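Local coordinates for protein possible TctC subunit of the Tripartite Tricarboxylate Transport(TTT) Family (Rhodopseudomonas palustris, PDB 6HKE) that binds malate in the periplasm and probably delivers this C4-dicarboxylate to a membrane transporter of the tripartite tricarboxylate family for high-affinity uptake, at residues Thr19-Phe24 against Thr60-Arg65; Gly28-Val33 against Leu76-Leu81; Cys190-Asn195 against Ala237-Phe242. The protein carries 2 engineered substitutions. All blocks are in the same frame, centred on the assembly; numbering follows the deposited sequence.

Interaction 1. Residues Thr19-Phe24 against Thr60-Arg65; sequences TVVVPF and TLAATR. With MLT (D-malate), chain D; LMR ((2S)-2-hydroxybutanedioic acid), chain E.
A small, purely apolar contact buried in the first lobe seats Ala62, near the start of helix 61-67, against the C-terminal end of strand 18-22. The Ala62 methyl carries the helix side. Val21 comes to it with one branch, CG1, at 3.6 Å from Ala62 CB, because CG1 stands anti to the backbone N (chi1 -180°). Just past the strand end, Pro23 adds its backbone carbon, with Pro23 CA 3.7 Å from Ala62 CB, and its ring leans on the same methyl. No hydrogen bond crosses. The helix begins with a double grip on Thr60 O, which accepts both Thr64 N and Thr64 OG1, the hydroxyl lying 41° out of the carbonyl plane.

Pro23 also backs the binding site. Its CB lies 3.5 Å from the plane of the Phe24 ring on one face, while the opposite face carries the two malate enantiomers modelled here, MLT C2 over the ring centre and LMR C3 toward the rim. Shrinking Phe24 to an alanine would probably open a gap between Pro23 and malate and leave the neighbouring His80 ring without its aromatic partner.

Val20 and Val22 turn to helix 29-45 as Val21 turns to helix 61-67, so helices cover both faces of the strand. With parallel strands 49-53 and 75-80 flanking strand 18-22, helix 61-67 belongs to the connection that carries the chain past this middle strand, a beta-alpha-beta arrangement typical of the alpha/beta lobes of periplasmic binding proteins, with the ligand at the strand ends.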
loop_
_atom_site.group_PDB
_atom_site.type_symbol
_atom_site.label_atom_id
_atom_site.label_comp_id
_atom_site.label_asym_id
_atom_site.label_seq_id
_atom_site.Cartn_x
_atom_site.Cartn_y
_atom_site.Cartn_z
ATOM N N THR A 19 -7.365 12.008 14.890
ATOM C CA THR A 19 -7.715 11.778 13.470
ATOM C C THR A 19 -6.531 11.085 12.781
ATOM O O THR A 19 -5.396 11.597 12.836
ATOM C CB THR A 19 -8.164 13.079 12.803
ATOM O OG1 THR A 19 -9.375 13.465 13.459
ATOM C CG2 THR A 19 -8.412 12.929 11.317
ATOM N N VAL A 20 -6.791 9.910 12.212
ATOM C CA VAL A 20 -5.845 9.168 11.343
ATOM C C VAL A 20 -6.465 9.224 9.956
ATOM O O VAL A 20 -7.578 8.698 9.759
ATOM C CB VAL A 20 -5.601 7.726 11.815
ATOM C CG1 VAL A 20 -4.778 6.947 10.797
ATOM C CG2 VAL A 20 -4.950 7.693 13.198
ATOM N N VAL A 21 -5.779 9.926 9.075
ATOM C CA VAL A 21 -6.215 10.179 7.689
ATOM C C VAL A 21 -5.654 9.052 6.827
ATOM O O VAL A 21 -4.459 8.748 6.962
ATOM C CB VAL A 21 -5.744 11.571 7.241
ATOM C CG1 VAL A 21 -6.190 11.855 5.820
ATOM C CG2 VAL A 21 -6.274 12.641 8.174
ATOM N N VAL A 22 -6.518 8.482 5.989
ATOM C CA VAL A 22 -6.215 7.441 4.972
ATOM C C VAL A 22 -6.456 8.054 3.593
ATOM O O VAL A 22 -7.524 8.626 3.355
ATOM C CB VAL A 22 -7.073 6.180 5.212
ATOM C CG1 VAL A 22 -7.030 5.242 4.027
ATOM C CG2 VAL A 22 -6.651 5.440 6.485
ATOM N N PRO A 23 -5.460 8.001 2.670
ATOM C CA PRO A 23 -5.572 8.642 1.354
ATOM C C PRO A 23 -6.545 7.972 0.367
ATOM O O PRO A 23 -6.791 8.533 -0.704
ATOM C CB PRO A 23 -4.172 8.530 0.727
ATOM C CG PRO A 23 -3.258 8.089 1.844
ATOM C CD PRO A 23 -4.129 7.416 2.885
ATOM N N PHE A 24 -7.036 6.777 0.715
ATOM C CA PHE A 24 -7.758 5.892 -0.227
ATOM C C PHE A 24 -9.144 5.520 0.292
ATOM O O PHE A 24 -9.438 5.625 1.488
ATOM C CB PHE A 24 -6.889 4.673 -0.511
ATOM C CG PHE A 24 -5.589 5.067 -1.154
ATOM C CD1 PHE A 24 -5.561 5.488 -2.469
ATOM C CD2 PHE A 24 -4.409 5.079 -0.428
ATOM C CE1 PHE A 24 -4.370 5.888 -3.058
ATOM C CE2 PHE A 24 -3.220 5.471 -1.023
ATOM C CZ PHE A 24 -3.204 5.876 -2.336
ATOM N N THR A 60 -2.224 11.506 -2.825
ATOM C CA THR A 60 -1.225 12.412 -2.202
ATOM C C THR A 60 -1.859 13.623 -1.529
ATOM O O THR A 60 -1.131 14.233 -0.740
ATOM C CB THR A 60 -0.183 12.895 -3.212
ATOM O OG1 THR A 60 -0.850 13.719 -4.165
ATOM C CG2 THR A 60 0.524 11.737 -3.881
ATOM N N LEU A 61 -3.118 13.966 -1.831
ATOM C CA LEU A 61 -3.843 15.090 -1.191
ATOM C C LEU A 61 -3.869 14.910 0.328
ATOM O O LEU A 61 -3.620 15.895 1.012
ATOM C CB LEU A 61 -5.274 15.203 -1.724
ATOM C CG LEU A 61 -6.136 16.244 -1.001
ATOM C CD1 LEU A 61 -5.645 17.651 -1.299
ATOM C CD2 LEU A 61 -7.595 16.111 -1.387
ATOM N N ALA A 62 -4.189 13.720 0.842
ATOM C CA ALA A 62 -4.268 13.467 2.297
ATOM C C ALA A 62 -2.947 13.880 2.944
ATOM O O ALA A 62 -2.991 14.635 3.930
ATOM C CB ALA A 62 -4.568 12.031 2.599
ATOM N N ALA A 63 -1.832 13.372 2.407
ATOM C CA ALA A 63 -0.468 13.584 2.931
ATOM C C ALA A 63 -0.125 15.073 2.821
ATOM O O ALA A 63 0.546 15.604 3.725
ATOM C CB ALA A 63 0.524 12.711 2.201
ATOM N N THR A 64 -0.566 15.736 1.758
ATOM C CA THR A 64 -0.345 17.193 1.581
ATOM C C THR A 64 -1.073 17.954 2.699
ATOM O O THR A 64 -0.435 18.827 3.317
ATOM C CB THR A 64 -0.763 17.653 0.182
ATOM O OG1 THR A 64 -0.033 16.843 -0.737
ATOM C CG2 THR A 64 -0.487 19.121 -0.050
ATOM N N ARG A 65 -2.345 17.650 2.966
ATOM C CA ARG A 65 -3.124 18.348 4.029
ATOM C C ARG A 65 -2.489 18.037 5.389
ATOM O O ARG A 65 -2.367 18.962 6.195
ATOM C CB ARG A 65 -4.619 18.001 3.993
ATOM C CG ARG A 65 -5.390 18.802 2.948
ATOM C CD ARG A 65 -6.890 18.912 3.219
ATOM N NE ARG A 65 -7.604 19.408 2.042
ATOM C CZ ARG A 65 -8.821 19.027 1.649
ATOM N NH1 ARG A 65 -9.349 19.542 0.547
ATOM N NH2 ARG A 65 -9.502 18.118 2.329
HETATM C C1 MLT D . -2.674 1.887 -3.265
HETATM O O1 MLT D . -1.567 2.427 -3.048
HETATM O O2 MLT D . -2.880 1.272 -4.336
HETATM C C2 MLT D . -3.765 2.033 -2.229
HETATM O O3 MLT D . -3.411 1.710 -0.868
HETATM C C3 MLT D . -4.917 1.112 -2.497
HETATM C C4 MLT D . -5.895 1.450 -1.401
HETATM O O4 MLT D . -5.518 1.430 -0.197
HETATM O O5 MLT D . -7.040 1.774 -1.777
HETATM C C1 LMR E . -2.701 1.649 -3.483
HETATM O O1A LMR E . -2.082 2.666 -3.132
HETATM O O1B LMR E . -2.478 1.011 -4.546
HETATM C C2 LMR E . -3.797 1.129 -2.539
HETATM O O2 LMR E . -3.387 0.980 -1.184
HETATM C C3 LMR E . -5.041 2.022 -2.531
HETATM C C4 LMR E . -5.903 1.569 -1.365
HETATM O O4A LMR E . -7.010 1.063 -1.627
HETATM O O4B LMR E . -5.446 1.682 -0.200
#

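Interaction 2. Residues Gly28-Val33 against Leu76-Leu81; sequences GPTDTV and LIVGHL. With LMR ((2S)-2-hydroxybutanedioic acid), chain E; MLT (D-malate), chain D.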
loop_
_atom_site.group_PDB
_atom_site.type_symbol
_atom_site.label_atom_id
_atom_site.label_comp_id
_atom_site.label_asym_id
_atom_site.label_seq_id
_atom_site.Cartn_x
_atom_site.Cartn_y
_atom_site.Cartn_z
ATOM N N GLY A 28 -10.544 -0.689 0.996
ATOM C CA GLY A 28 -9.259 -1.061 0.370
ATOM C C GLY A 28 -8.182 -1.392 1.398
ATOM O O GLY A 28 -8.397 -1.277 2.599
ATOM N N PRO A 29 -6.984 -1.826 0.950
ATOM C CA PRO A 29 -5.951 -2.334 1.852
ATOM C C PRO A 29 -5.526 -1.332 2.928
ATOM O O PRO A 29 -5.434 -1.730 4.085
ATOM C CB PRO A 29 -4.752 -2.634 0.947
ATOM C CG PRO A 29 -5.060 -1.895 -0.362
ATOM C CD PRO A 29 -6.571 -1.865 -0.459
ATOM N N THR A 30 -5.260 -0.078 2.540
ATOM C CA THR A 30 -4.728 0.936 3.471
ATOM C C THR A 30 -5.785 1.192 4.551
ATOM O O THR A 30 -5.448 1.141 5.749
ATOM C CB THR A 30 -4.269 2.197 2.738
ATOM O OG1 THR A 30 -3.148 1.904 1.905
ATOM C CG2 THR A 30 -3.871 3.283 3.710
ATOM N N ASP A 31 -7.023 1.448 4.130
ATOM C CA ASP A 31 -8.192 1.607 5.026
ATOM C C ASP A 31 -8.342 0.392 5.962
ATOM O O ASP A 31 -8.542 0.603 7.164
ATOM C CB ASP A 31 -9.448 1.806 4.188
ATOM C CG ASP A 31 -10.698 1.923 5.031
ATOM O OD1 ASP A 31 -10.884 2.985 5.635
ATOM O OD2 ASP A 31 -11.437 0.927 5.107
ATOM N N THR A 32 -8.230 -0.831 5.440
ATOM C CA THR A 32 -8.459 -2.101 6.181
ATOM C C THR A 32 -7.423 -2.220 7.303
ATOM O O THR A 32 -7.809 -2.501 8.449
ATOM C CB THR A 32 -8.409 -3.303 5.230
ATOM O OG1 THR A 32 -9.580 -3.232 4.414
ATOM C CG2 THR A 32 -8.333 -4.636 5.947
ATOM N N VAL A 33 -6.164 -1.952 6.972
ATOM C CA VAL A 33 -5.001 -1.997 7.899
ATOM C C VAL A 33 -5.187 -0.947 8.999
ATOM O O VAL A 33 -5.046 -1.301 10.199
ATOM C CB VAL A 33 -3.682 -1.788 7.128
ATOM C CG1 VAL A 33 -2.505 -1.620 8.068
ATOM C CG2 VAL A 33 -3.416 -2.939 6.167
ATOM N N LEU A 76 -2.847 12.587 12.066
ATOM C CA LEU A 76 -1.827 11.642 11.566
ATOM C C LEU A 76 -2.205 11.199 10.156
ATOM O O LEU A 76 -3.368 11.360 9.773
ATOM C CB LEU A 76 -1.756 10.465 12.543
ATOM C CG LEU A 76 -1.445 10.843 13.991
ATOM C CD1 LEU A 76 -1.478 9.611 14.893
ATOM C CD2 LEU A 76 -0.084 11.530 14.078
ATOM N N ILE A 77 -1.229 10.700 9.402
ATOM C CA ILE A 77 -1.442 10.173 8.027
ATOM C C ILE A 77 -0.903 8.746 7.996
ATOM O O ILE A 77 0.194 8.493 8.524
ATOM C CB ILE A 77 -0.804 11.093 6.950
ATOM C CG1 ILE A 77 -1.006 10.566 5.525
ATOM C CG2 ILE A 77 0.676 11.368 7.195
ATOM C CD1 ILE A 77 -2.382 10.751 5.001
ATOM N N VAL A 78 -1.692 7.836 7.431
ATOM C CA VAL A 78 -1.195 6.526 6.947
ATOM C C VAL A 78 -0.574 6.754 5.575
ATOM O O VAL A 78 -1.277 7.241 4.667
ATOM C CB VAL A 78 -2.301 5.472 6.890
ATOM C CG1 VAL A 78 -1.739 4.142 6.424
ATOM C CG2 VAL A 78 -2.983 5.323 8.237
ATOM N N GLY A 79 0.709 6.442 5.455
ATOM C CA GLY A 79 1.425 6.449 4.178
ATOM C C GLY A 79 1.911 5.055 3.842
ATOM O O GLY A 79 1.903 4.175 4.717
ATOM N N HIS A 80 2.341 4.848 2.614
ATOM C CA HIS A 80 2.855 3.531 2.189
ATOM C C HIS A 80 3.907 3.735 1.101
ATOM O O HIS A 80 4.252 4.906 0.815
ATOM C CB HIS A 80 1.682 2.621 1.827
ATOM C CG HIS A 80 0.841 3.074 0.688
ATOM N ND1 HIS A 80 1.314 3.901 -0.296
ATOM C CD2 HIS A 80 -0.411 2.717 0.334
ATOM C CE1 HIS A 80 0.374 4.073 -1.211
ATOM N NE2 HIS A 80 -0.712 3.351 -0.840
ATOM N N LEU A 81 4.369 2.627 0.537
ATOM C CA LEU A 81 5.431 2.586 -0.490
ATOM C C LEU A 81 5.140 3.601 -1.602
ATOM O O LEU A 81 6.118 4.102 -2.166
ATOM C CB LEU A 81 5.536 1.153 -1.022
ATOM C CG LEU A 81 6.322 0.973 -2.321
ATOM C CD1 LEU A 81 6.964 -0.405 -2.365
ATOM C CD2 LEU A 81 5.405 1.152 -3.523
HETATM C C1 LMR E . -2.701 1.649 -3.483
HETATM O O1A LMR E . -2.082 2.666 -3.132
HETATM O O1B LMR E . -2.478 1.011 -4.546
HETATM C C2 LMR E . -3.797 1.129 -2.539
HETATM O O2 LMR E . -3.387 0.980 -1.184
HETATM C C3 LMR E . -5.041 2.022 -2.531
HETATM C C4 LMR E . -5.903 1.569 -1.365
HETATM O O4A LMR E . -7.010 1.063 -1.627
HETATM O O4B LMR E . -5.446 1.682 -0.200
HETATM C C1 MLT D . -2.674 1.887 -3.265
HETATM O O1 MLT D . -1.567 2.427 -3.048
HETATM O O2 MLT D . -2.880 1.272 -4.336
HETATM C C2 MLT D . -3.765 2.033 -2.229
HETATM O O3 MLT D . -3.411 1.710 -0.868
HETATM C C3 MLT D . -4.917 1.112 -2.497
HETATM C C4 MLT D . -5.895 1.450 -1.401
HETATM O O4 MLT D . -5.518 1.430 -0.197
HETATM O O5 MLT D . -7.040 1.774 -1.777
#
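Thr30 is turned so that CG2 stands anti to its backbone N and OG1 anti to the carbonyl carbon (chi1 -66°), which sends the methyl to Val78 and the hydroxyl to His80. Across from it, His80 holds CG between backbone N and carbonyl carbon (chi1 62°), swinging the imidazole off the strand end toward malate. The two branched side chains slide past each other in opposite directions, Thr30 CG2 meeting Val78 CG1 at 3.6 Å. Thr30 OG1 sits at the edge of the imidazole, near its plane, 3.3 Å from His80 CD2.

Here the N-terminus of helix 29-45, with Gly28 as N-cap, lies beside the C-terminal end of strand 75-80, and malate sits against both, an arrangement periplasmic binding proteins often use for anionic ligands. D- and L-malate (MLT and LMR) are modelled in the same site. Thr30 N, in the first turn, donates to MLT O4 at 3.1 Å, and the helix end probably favours that carboxylate electrostatically. Thr30 OG1 is hydrogen-bonded to the D-malate hydroxyl, 2.8 Å from MLT O3. At the far carboxylate, His80 NE2 gives its N-H to LMR O1A at 2.8 Å, bent to 134°. Gly82 N, capped by His80 ND1, fixes the turn of the ring. Pro29 CD closes in on LMR O4A at 3.2 Å, with Gly28 CA close to the same oxygen.

Interaction 3. Residues Cys190-Asn195 against Ala237-Phe242; sequences CDQIVN and AWTGLF. With MLT (D-malate), chain D; LMR ((2S)-2-hydroxybutanedioic acid), chain E.
The Gln192 carboxamide spans from ligand to strand: its NE2 end meets malate, its OE1 end faces Thr239 through water. Farther along strand 236-244, the Phe242 ring receives Trp238 CZ3 at its edge, in plane, and stacks on His84.

Gln192 reaches across on an extended chain beyond CG, with CG lying 3.8 Å from Ala237 CB, the one close apolar touch. The Gln192 and Thr239 side chains cross at about a right angle, Gln192 OE1 staying 4.0 Å from Thr239 OG1, and two waters fill in. Water 1 donates to both oxygens. Water 2 donates to Gln192 OE1 and to Ala237 O, the latter at 2.6 Å, and accepts from Thr239 OG1. Held thus by two waters, OE1 leaves NE2 pointed at the ligand hydroxyl, 2.7 Å from LMR O2 (146°); the bond to MLT O3 is weak. Behind Gln192, Asp191 OD2 takes Asn195 ND2 on its syn lone pair, tying the strand end to the new helix.

Strand 188-192 also pairs with 141-144 in the second lobe, and 236-244 with 75-80 in the first, so this water-bridged contact sits at the interlobe ligand cleft of a periplasmic binding protein, here of the type II class.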
loop_
_atom_site.group_PDB
_atom_site.type_symbol
_atom_site.label_atom_id
_atom_site.label_comp_id
_atom_site.label_asym_id
_atom_site.label_seq_id
_atom_site.Cartn_x
_atom_site.Cartn_y
_atom_site.Cartn_z
ATOM N N CYS A 190 -2.051 -4.474 -10.247
ATOM C CA CYS A 190 -1.117 -4.927 -9.194
ATOM C C CYS A 190 -1.721 -4.461 -7.886
ATOM O O CYS A 190 -2.040 -3.271 -7.824
ATOM C CB CYS A 190 0.282 -4.393 -9.434
ATOM S SG CYS A 190 0.939 -5.008 -11.003
ATOM N N ASP A 191 -1.985 -5.382 -6.953
ATOM C CA ASP A 191 -2.646 -5.016 -5.677
ATOM C C ASP A 191 -1.900 -5.637 -4.485
ATOM O O ASP A 191 -1.259 -6.666 -4.624
ATOM C CB ASP A 191 -4.129 -5.369 -5.744
ATOM C CG ASP A 191 -5.027 -4.620 -4.762
ATOM O OD1 ASP A 191 -4.538 -3.686 -4.097
ATOM O OD2 ASP A 191 -6.226 -4.991 -4.664
ATOM N N GLN A 192 -2.000 -4.970 -3.346
ATOM C CA GLN A 192 -1.583 -5.471 -2.021
ATOM C C GLN A 192 -2.390 -6.735 -1.676
ATOM O O GLN A 192 -3.615 -6.790 -1.922
ATOM C CB GLN A 192 -1.742 -4.323 -1.021
ATOM C CG GLN A 192 -0.667 -3.259 -1.196
ATOM C CD GLN A 192 -1.060 -1.932 -0.614
ATOM O OE1 GLN A 192 -0.716 -1.628 0.528
ATOM N NE2 GLN A 192 -1.823 -1.161 -1.381
ATOM N N ILE A 193 -1.708 -7.721 -1.102
ATOM C CA ILE A 193 -2.263 -9.071 -0.832
ATOM C C ILE A 193 -3.511 -8.962 0.060
ATOM O O ILE A 193 -4.451 -9.734 -0.199
ATOM C CB ILE A 193 -1.158 -9.986 -0.256
ATOM C CG1 ILE A 193 -1.601 -11.447 -0.227
ATOM C CG2 ILE A 193 -0.695 -9.514 1.104
ATOM C CD1 ILE A 193 -0.477 -12.414 0.015
ATOM N N VAL A 194 -3.546 -8.073 1.061
ATOM C CA VAL A 194 -4.724 -7.966 1.984
ATOM C C VAL A 194 -5.977 -7.589 1.193
ATOM O O VAL A 194 -7.031 -8.056 1.543
ATOM C CB VAL A 194 -4.530 -7.000 3.169
ATOM C CG1 VAL A 194 -3.440 -7.480 4.102
ATOM C CG2 VAL A 194 -4.273 -5.583 2.721
ATOM N N ASN A 195 -5.873 -6.783 0.150
ATOM C CA ASN A 195 -7.054 -6.497 -0.698
ATOM C C ASN A 195 -7.398 -7.715 -1.558
ATOM O O ASN A 195 -8.599 -7.996 -1.712
ATOM C CB ASN A 195 -6.834 -5.309 -1.623
ATOM C CG ASN A 195 -8.149 -4.705 -2.056
ATOM O OD1 ASN A 195 -9.078 -4.604 -1.254
ATOM N ND2 ASN A 195 -8.225 -4.297 -3.311
ATOM N N ALA A 237 5.306 -3.883 -0.131
ATOM C CA ALA A 237 4.462 -2.719 0.185
ATOM C C ALA A 237 4.417 -2.552 1.697
ATOM O O ALA A 237 3.663 -3.262 2.359
ATOM C CB ALA A 237 3.081 -2.894 -0.396
ATOM N N TRP A 238 5.193 -1.623 2.223
ATOM C CA TRP A 238 5.126 -1.227 3.648
ATOM C C TRP A 238 4.033 -0.173 3.773
ATOM O O TRP A 238 3.799 0.603 2.807
ATOM C CB TRP A 238 6.480 -0.734 4.164
ATOM C CG TRP A 238 7.145 0.276 3.284
ATOM C CD1 TRP A 238 8.061 0.038 2.301
ATOM C CD2 TRP A 238 6.967 1.701 3.337
ATOM N NE1 TRP A 238 8.453 1.220 1.728
ATOM C CE2 TRP A 238 7.800 2.256 2.346
ATOM C CE3 TRP A 238 6.178 2.554 4.115
ATOM C CZ2 TRP A 238 7.842 3.625 2.094
ATOM C CZ3 TRP A 238 6.254 3.909 3.900
ATOM C CH2 TRP A 238 7.074 4.437 2.895
ATOM N N THR A 239 3.348 -0.190 4.904
ATOM C CA THR A 239 2.378 0.857 5.287
ATOM C C THR A 239 2.870 1.453 6.605
ATOM O O THR A 239 3.304 0.679 7.464
ATOM C CB THR A 239 0.973 0.256 5.285
ATOM O OG1 THR A 239 0.662 0.061 3.901
ATOM C CG2 THR A 239 -0.060 1.119 5.978
ATOM N N GLY A 240 2.784 2.776 6.742
ATOM C CA GLY A 240 3.322 3.500 7.898
ATOM C C GLY A 240 2.356 4.525 8.456
ATOM O O GLY A 240 1.512 5.070 7.685
ATOM N N LEU A 241 2.524 4.806 9.752
ATOM C CA LEU A 241 1.872 5.927 10.474
ATOM C C LEU A 241 2.899 7.056 10.604
ATOM O O LEU A 241 3.995 6.788 11.107
ATOM C CB LEU A 241 1.382 5.420 11.833
ATOM C CG LEU A 241 0.538 6.405 12.635
ATOM C CD1 LEU A 241 -0.740 6.786 11.890
ATOM C CD2 LEU A 241 0.216 5.812 13.996
ATOM N N PHE A 242 2.561 8.246 10.103
ATOM C CA PHE A 242 3.374 9.490 10.167
ATOM C C PHE A 242 2.567 10.631 10.802
ATOM O O PHE A 242 1.325 10.607 10.748
ATOM C CB PHE A 242 3.767 9.952 8.763
ATOM C CG PHE A 242 4.447 8.920 7.901
ATOM C CD1 PHE A 242 3.734 7.858 7.367
ATOM C CD2 PHE A 242 5.790 9.035 7.590
ATOM C CE1 PHE A 242 4.358 6.925 6.551
ATOM C CE2 PHE A 242 6.402 8.113 6.758
ATOM C CZ PHE A 242 5.689 7.059 6.246
HETATM C C1 MLT D . -2.674 1.887 -3.265
HETATM O O1 MLT D . -1.567 2.427 -3.048
HETATM O O2 MLT D . -2.880 1.272 -4.336
HETATM C C2 MLT D . -3.765 2.033 -2.229
HETATM O O3 MLT D . -3.411 1.710 -0.868
HETATM C C3 MLT D . -4.917 1.112 -2.497
HETATM C C4 MLT D . -5.895 1.450 -1.401
HETATM O O4 MLT D . -5.518 1.430 -0.197
HETATM O O5 MLT D . -7.040 1.774 -1.777
HETATM C C1 LMR E . -2.701 1.649 -3.483
HETATM O O1A LMR E . -2.082 2.666 -3.132
HETATM O O1B LMR E . -2.478 1.011 -4.546
HETATM C C2 LMR E . -3.797 1.129 -2.539
HETATM O O2 LMR E . -3.387 0.980 -1.184
HETATM C C3 LMR E . -5.041 2.022 -2.531
HETATM C C4 LMR E . -5.903 1.569 -1.365
HETATM O O4A LMR E . -7.010 1.063 -1.627
HETATM O O4B LMR E . -5.446 1.682 -0.200
HETATM O O HOH W 1 -1.681 0.112 2.576
HETATM O O HOH W 2 1.317 -2.296 2.691
#

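All three contacts are buried and share one mixed sheet, yet their chemistry turns from apolar to polar. Interaction 1, farthest from the centre of the chain, is aliphatic packing on one face of strand 18-22 with no hydrogen bond across it. Interaction 2, about 9 Å away between centres, works on the neighbouring strand 75-80 and mixes a methyl contact with ligand hydrogen bonds. Interaction 3, about 7 Å from interaction 2 between centres, uses strand 236-244, antiparallel to 75-80, and relies on water. Interactions 1 and 2 interleave along the chain within one lobe, and interaction 3 brings in the other. Phe24, Thr30, His80 and Gln192 thus converge on one malate site.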